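Local coordinates for protein serine protease pet (Escherichia coli, PDB 4OM9) that is a secreted serine protease and autotransporter enterotoxin of enteroaggregative strains, probably acting on the host cytoskeletal protein alpha-fodrin, at residues P574-R579 with A596-V601; D644-S649 with G665-V670. All blocks are in the same frame, centred on the assembly; numbering follows the deposited sequence.

Interaction 1 (P574-R579 with A596-V601); sequences PDWETR and ARNADV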
loop_
_atom_site.group_PDB
_atom_site.type_symbol
_atom_site.label_atom_id
_atom_site.label_comp_id
_atom_site.label_asym_id
_atom_site.label_seq_id
_atom_site.Cartn_x
_atom_site.Cartn_y
_atom_site.Cartn_z
ATOM N N PRO A 574 -14.443 -2.570 0.786
ATOM C CA PRO A 574 -13.466 -3.524 1.322
ATOM C C PRO A 574 -12.168 -3.531 0.543
ATOM O O PRO A 574 -11.176 -4.093 0.996
ATOM C CB PRO A 574 -14.189 -4.866 1.168
ATOM C CG PRO A 574 -14.979 -4.671 -0.126
ATOM C CD PRO A 574 -15.457 -3.232 -0.065
ATOM N N ASP A 575 -12.166 -2.912 -0.629
ATOM C CA ASP A 575 -11.025 -3.028 -1.518
ATOM C C ASP A 575 -10.012 -1.910 -1.293
ATOM O O ASP A 575 -10.209 -0.771 -1.718
ATOM C CB ASP A 575 -11.485 -3.058 -2.983
ATOM C CG ASP A 575 -12.619 -2.076 -3.270
ATOM O OD1 ASP A 575 -13.584 -2.029 -2.480
ATOM O OD2 ASP A 575 -12.552 -1.363 -4.297
ATOM N N TRP A 576 -8.916 -2.276 -0.635
ATOM C CA TRP A 576 -7.847 -1.362 -0.266
ATOM C C TRP A 576 -6.504 -1.918 -0.682
ATOM O O TRP A 576 -6.209 -3.111 -0.454
ATOM C CB TRP A 576 -7.825 -1.102 1.257
ATOM C CG TRP A 576 -8.947 -0.239 1.729
ATOM C CD1 TRP A 576 -10.263 -0.583 1.818
ATOM C CD2 TRP A 576 -8.856 1.116 2.163
ATOM N NE1 TRP A 576 -10.997 0.477 2.275
ATOM C CE2 TRP A 576 -10.159 1.531 2.497
ATOM C CE3 TRP A 576 -7.797 2.026 2.289
ATOM C CZ2 TRP A 576 -10.433 2.812 2.959
ATOM C CZ3 TRP A 576 -8.076 3.298 2.739
ATOM C CH2 TRP A 576 -9.381 3.681 3.069
ATOM N N GLU A 577 -5.676 -1.032 -1.229
ATOM C CA GLU A 577 -4.300 -1.356 -1.540
ATOM C C GLU A 577 -3.394 -1.159 -0.326
ATOM O O GLU A 577 -3.358 -0.090 0.279
ATOM C CB GLU A 577 -3.817 -0.509 -2.720
ATOM C CG GLU A 577 -4.277 -1.060 -4.071
ATOM C CD GLU A 577 -4.850 0.003 -4.974
ATOM O OE1 GLU A 577 -4.427 1.173 -4.852
ATOM O OE2 GLU A 577 -5.729 -0.324 -5.799
ATOM N N THR A 578 -2.652 -2.201 0.012
ATOM C CA THR A 578 -1.690 -2.147 1.099
ATOM C C THR A 578 -0.417 -1.472 0.619
ATOM O O THR A 578 0.056 -1.746 -0.489
ATOM C CB THR A 578 -1.389 -3.551 1.622
ATOM O OG1 THR A 578 -2.613 -4.120 2.079
ATOM C CG2 THR A 578 -0.381 -3.509 2.779
ATOM N N ARG A 579 0.125 -0.584 1.444
ATOM C CA ARG A 579 1.254 0.231 1.042
ATOM C C ARG A 579 2.433 -0.055 1.950
ATOM O O ARG A 579 2.230 -0.347 3.132
ATOM C CB ARG A 579 0.891 1.722 1.082
ATOM C CG ARG A 579 -0.246 2.093 0.150
ATOM C CD ARG A 579 0.141 1.791 -1.302
ATOM N NE ARG A 579 -0.662 2.562 -2.245
ATOM C CZ ARG A 579 -0.941 2.154 -3.482
ATOM N NH1 ARG A 579 -0.467 0.992 -3.907
ATOM N NH2 ARG A 579 -1.687 2.901 -4.289
ATOM N N ALA A 596 -2.577 3.799 9.904
ATOM C CA ALA A 596 -3.974 3.457 9.732
ATOM C C ALA A 596 -4.086 2.265 8.800
ATOM O O ALA A 596 -3.087 1.619 8.502
ATOM C CB ALA A 596 -4.764 4.646 9.195
ATOM N N ARG A 597 -5.305 1.968 8.373
ATOM C CA ARG A 597 -5.611 0.673 7.761
ATOM C C ARG A 597 -4.754 0.399 6.524
ATOM O O ARG A 597 -4.502 1.287 5.723
ATOM C CB ARG A 597 -7.101 0.586 7.412
ATOM C CG ARG A 597 -7.592 1.657 6.441
ATOM C CD ARG A 597 -8.939 1.259 5.842
ATOM N NE ARG A 597 -8.945 -0.150 5.435
ATOM C CZ ARG A 597 -10.047 -0.888 5.302
ATOM N NH1 ARG A 597 -11.232 -0.345 5.534
ATOM N NH2 ARG A 597 -9.963 -2.162 4.936
ATOM N N ASN A 598 -4.268 -0.829 6.412
ATOM C CA ASN A 598 -3.508 -1.258 5.242
ATOM C C ASN A 598 -2.192 -0.504 5.007
ATOM O O ASN A 598 -1.721 -0.419 3.881
ATOM C CB ASN A 598 -4.385 -1.152 3.994
ATOM C CG ASN A 598 -5.555 -2.094 4.039
ATOM O OD1 ASN A 598 -6.605 -1.781 4.611
ATOM N ND2 ASN A 598 -5.379 -3.269 3.449
ATOM N N ALA A 599 -1.608 0.039 6.068
ATOM C CA ALA A 599 -0.207 0.423 6.031
ATOM C C ALA A 599 0.650 -0.710 6.602
ATOM O O ALA A 599 0.320 -1.308 7.624
ATOM C CB ALA A 599 0.036 1.717 6.805
ATOM N N ASP A 600 1.735 -1.004 5.903
ATOM C CA ASP A 600 2.721 -1.983 6.309
ATOM C C ASP A 600 3.997 -1.191 6.574
ATOM O O ASP A 600 4.709 -0.826 5.631
ATOM C CB ASP A 600 2.902 -3.030 5.205
ATOM C CG ASP A 600 3.835 -4.166 5.590
ATOM O OD1 ASP A 600 4.886 -3.940 6.230
ATOM O OD2 ASP A 600 3.515 -5.315 5.216
ATOM N N VAL A 601 4.257 -0.912 7.856
ATOM C CA VAL A 601 5.319 0.004 8.261
ATOM C C VAL A 601 6.473 -0.704 8.939
ATOM O O VAL A 601 6.266 -1.463 9.877
ATOM C CB VAL A 601 4.811 1.097 9.231
ATOM C CG1 VAL A 601 5.923 2.114 9.470
ATOM C CG2 VAL A 601 3.589 1.781 8.692
#

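Interaction 2 (D644-S649 with G665-V670); sequences DSIGES and GDKAIV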
loop_
_atom_site.group_PDB
_atom_site.type_symbol
_atom_site.label_atom_id
_atom_site.label_comp_id
_atom_site.label_asym_id
_atom_site.label_seq_id
_atom_site.Cartn_x
_atom_site.Cartn_y
_atom_site.Cartn_z
ATOM N N ASP A 644 -14.116 6.572 10.411
ATOM C CA ASP A 644 -13.716 5.255 10.841
ATOM C C ASP A 644 -13.635 4.296 9.661
ATOM O O ASP A 644 -14.551 4.223 8.828
ATOM C CB ASP A 644 -14.698 4.724 11.884
ATOM C CG ASP A 644 -14.694 5.546 13.161
ATOM O OD1 ASP A 644 -13.638 6.110 13.508
ATOM O OD2 ASP A 644 -15.751 5.631 13.821
ATOM N N SER A 645 -12.533 3.568 9.580
ATOM C CA SER A 645 -12.423 2.486 8.615
ATOM C C SER A 645 -11.352 1.556 9.104
ATOM O O SER A 645 -10.161 1.822 8.938
ATOM C CB SER A 645 -12.093 2.992 7.205
ATOM O OG SER A 645 -12.146 1.925 6.270
ATOM N N ILE A 646 -11.786 0.456 9.698
ATOM C CA ILE A 646 -10.894 -0.423 10.427
ATOM C C ILE A 646 -10.406 -1.525 9.503
ATOM O O ILE A 646 -11.188 -2.113 8.767
ATOM C CB ILE A 646 -11.607 -1.003 11.678
ATOM C CG1 ILE A 646 -12.060 0.144 12.584
ATOM C CG2 ILE A 646 -10.708 -1.982 12.432
ATOM C CD1 ILE A 646 -13.474 -0.000 13.120
ATOM N N GLY A 647 -9.099 -1.764 9.526
ATOM C CA GLY A 647 -8.476 -2.801 8.729
ATOM C C GLY A 647 -7.116 -3.124 9.311
ATOM O O GLY A 647 -6.614 -2.404 10.173
ATOM N N GLU A 648 -6.516 -4.206 8.842
ATOM C CA GLU A 648 -5.220 -4.646 9.332
ATOM C C GLU A 648 -4.127 -3.603 9.112
ATOM O O GLU A 648 -4.084 -2.954 8.068
ATOM C CB GLU A 648 -4.847 -5.951 8.648
ATOM C CG GLU A 648 -3.411 -6.350 8.760
ATOM C CD GLU A 648 -3.173 -7.734 8.199
ATOM O OE1 GLU A 648 -3.812 -8.698 8.686
ATOM O OE2 GLU A 648 -2.357 -7.858 7.267
ATOM N N SER A 649 -3.255 -3.435 10.108
ATOM C CA SER A 649 -2.087 -2.567 9.979
ATOM C C SER A 649 -0.850 -3.204 10.605
ATOM O O SER A 649 -0.954 -3.986 11.557
ATOM C CB SER A 649 -2.354 -1.218 10.630
ATOM O OG SER A 649 -2.501 -1.370 12.030
ATOM N N GLY A 665 -4.109 -0.254 18.209
ATOM C CA GLY A 665 -5.521 -0.520 18.074
ATOM C C GLY A 665 -5.891 -1.822 17.385
ATOM O O GLY A 665 -5.039 -2.606 16.970
ATOM N N ASP A 666 -7.194 -2.041 17.279
ATOM C CA ASP A 666 -7.745 -3.265 16.720
ATOM C C ASP A 666 -7.141 -3.633 15.357
ATOM O O ASP A 666 -6.935 -2.771 14.502
ATOM C CB ASP A 666 -9.265 -3.129 16.614
ATOM C CG ASP A 666 -9.944 -4.449 16.332
ATOM O OD1 ASP A 666 -9.303 -5.501 16.539
ATOM O OD2 ASP A 666 -11.115 -4.434 15.901
ATOM N N LYS A 667 -6.819 -4.916 15.202
ATOM C CA LYS A 667 -6.310 -5.504 13.959
ATOM C C LYS A 667 -4.854 -5.124 13.617
ATOM O O LYS A 667 -4.290 -5.658 12.666
ATOM C CB LYS A 667 -7.238 -5.150 12.785
ATOM C CG LYS A 667 -8.642 -5.755 12.915
ATOM C CD LYS A 667 -9.484 -5.535 11.654
ATOM C CE LYS A 667 -10.809 -6.306 11.719
ATOM N NZ LYS A 667 -11.583 -5.985 12.956
ATOM N N ALA A 668 -4.241 -4.238 14.400
ATOM C CA ALA A 668 -2.822 -3.934 14.212
ATOM C C ALA A 668 -1.946 -5.120 14.623
ATOM O O ALA A 668 -2.227 -5.809 15.597
ATOM C CB ALA A 668 -2.422 -2.681 14.998
ATOM N N ILE A 669 -0.885 -5.357 13.861
ATOM C CA ILE A 669 0.098 -6.371 14.210
ATOM C C ILE A 669 1.477 -5.735 14.306
ATOM O O ILE A 669 2.105 -5.402 13.287
ATOM C CB ILE A 669 0.131 -7.516 13.198
ATOM C CG1 ILE A 669 -1.259 -8.146 13.084
ATOM C CG2 ILE A 669 1.176 -8.542 13.607
ATOM C CD1 ILE A 669 -1.340 -9.309 12.125
ATOM N N VAL A 670 1.922 -5.578 15.550
ATOM C CA VAL A 670 3.195 -4.982 15.896
ATOM C C VAL A 670 4.256 -5.999 16.293
ATOM O O VAL A 670 4.000 -6.877 17.128
ATOM C CB VAL A 670 3.030 -4.006 17.054
ATOM C CG1 VAL A 670 4.370 -3.395 17.420
ATOM C CG2 VAL A 670 2.005 -2.935 16.702
#

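Interaction 1 (P574-R579 with A596-V601)
The carbonyl oxygen N598 O is gripped twice from across the contact: R579 N donates to it at 3.1 Å, and T578 CA, 3.3 Å away, adds a CA-H...O contact. The side-chain amide of N598 reaches over as well, its ND2 giving an almost straight hydrogen bond to T578 OG1 (3.2 Å, 175°), the hydroxyl lying in the amide plane. At the other end of the amide, R597 NE donates to N598 OD1 at 3.0 Å. Donor and acceptor ends are thus both engaged, which fixes the rotation of the amide. Held by N598 and by S645, whose OG bonds to NH1, the R597 guanidinium lies flat over one face of W576: CZ stands 3.5 Å from the centroid of the five-membered ring, planes 5° apart, a cation-pi stack. The bend at chi3 (-44°) lays CD over the six-membered ring in a CH-pi contact, the chain crossing the indole. W576 NE1 itself bonds to Q573 O. These residues sit at the start of successive parallel strands of the passenger's beta-helix, where a type II turn from A596 to A599 leads into strand 599-608. Pairing continues as R579 O accepts from D600 N (2.9 Å), and D600 OD1 forms a salt bridge with R582.

Interaction 2 (D644-S649 with G665-V670)
I646 overlaps the aliphatic part of K667 through its CG2 methyl, which meets K667 CD at 3.8 Å, the two side chains crossing at about a right angle. CG2 points this way because it is anti to the backbone N, with CG1 turned beside that N (chi1 -59°). The lysine runs extended over the backbone of G647, its CB 3.8 Å from G647 O, and bends only at its end (chi4 54°). That bend brings K667 NZ back to D666 OD2 of its own segment, a weak bond at 3.4 Å that forms a salt bridge, so the charged end is drawn toward the carboxylate while the methylenes do the packing. Here one coil of the right-handed parallel beta-helix meets the next: a type II turn from G665 to A668, closed by A668 N bonding to G665 O, carries K667 at its third position and delivers the chain into strand 668-672. The backbones join through one short hydrogen bond, from I669 N to S649 O (2.7 Å, 166°), and A668 CA adds a CA-H...O contact to the same carbonyl oxygen. S649 lies alongside A668, its OG 3.2 Å from A668 CB. E648 takes a different course, its extended chain carrying the carboxylate to a salt bridge with K650, while its CB rests 4.1 Å from K667 O.

Interactions 1 and 2 follow one another along the chain, the first closing before the second opens, and their centres lie about 9 Å apart in the beta-helical stalk. Strands 576-583, 599-608, 649-652 and 668-672 pair in parallel in that order, so the two contacts are the first and third of three successive pairings. The middle one brings 596-601 against 644-649, where R597 NH1 probably bonds to S645 OG and N598 N to E648 O. S645 OG has a second partner in L571 O. Each contact spans one turn-and-strand junction, and together they continue the backbone pairing that runs through this part of the elongated passenger domain.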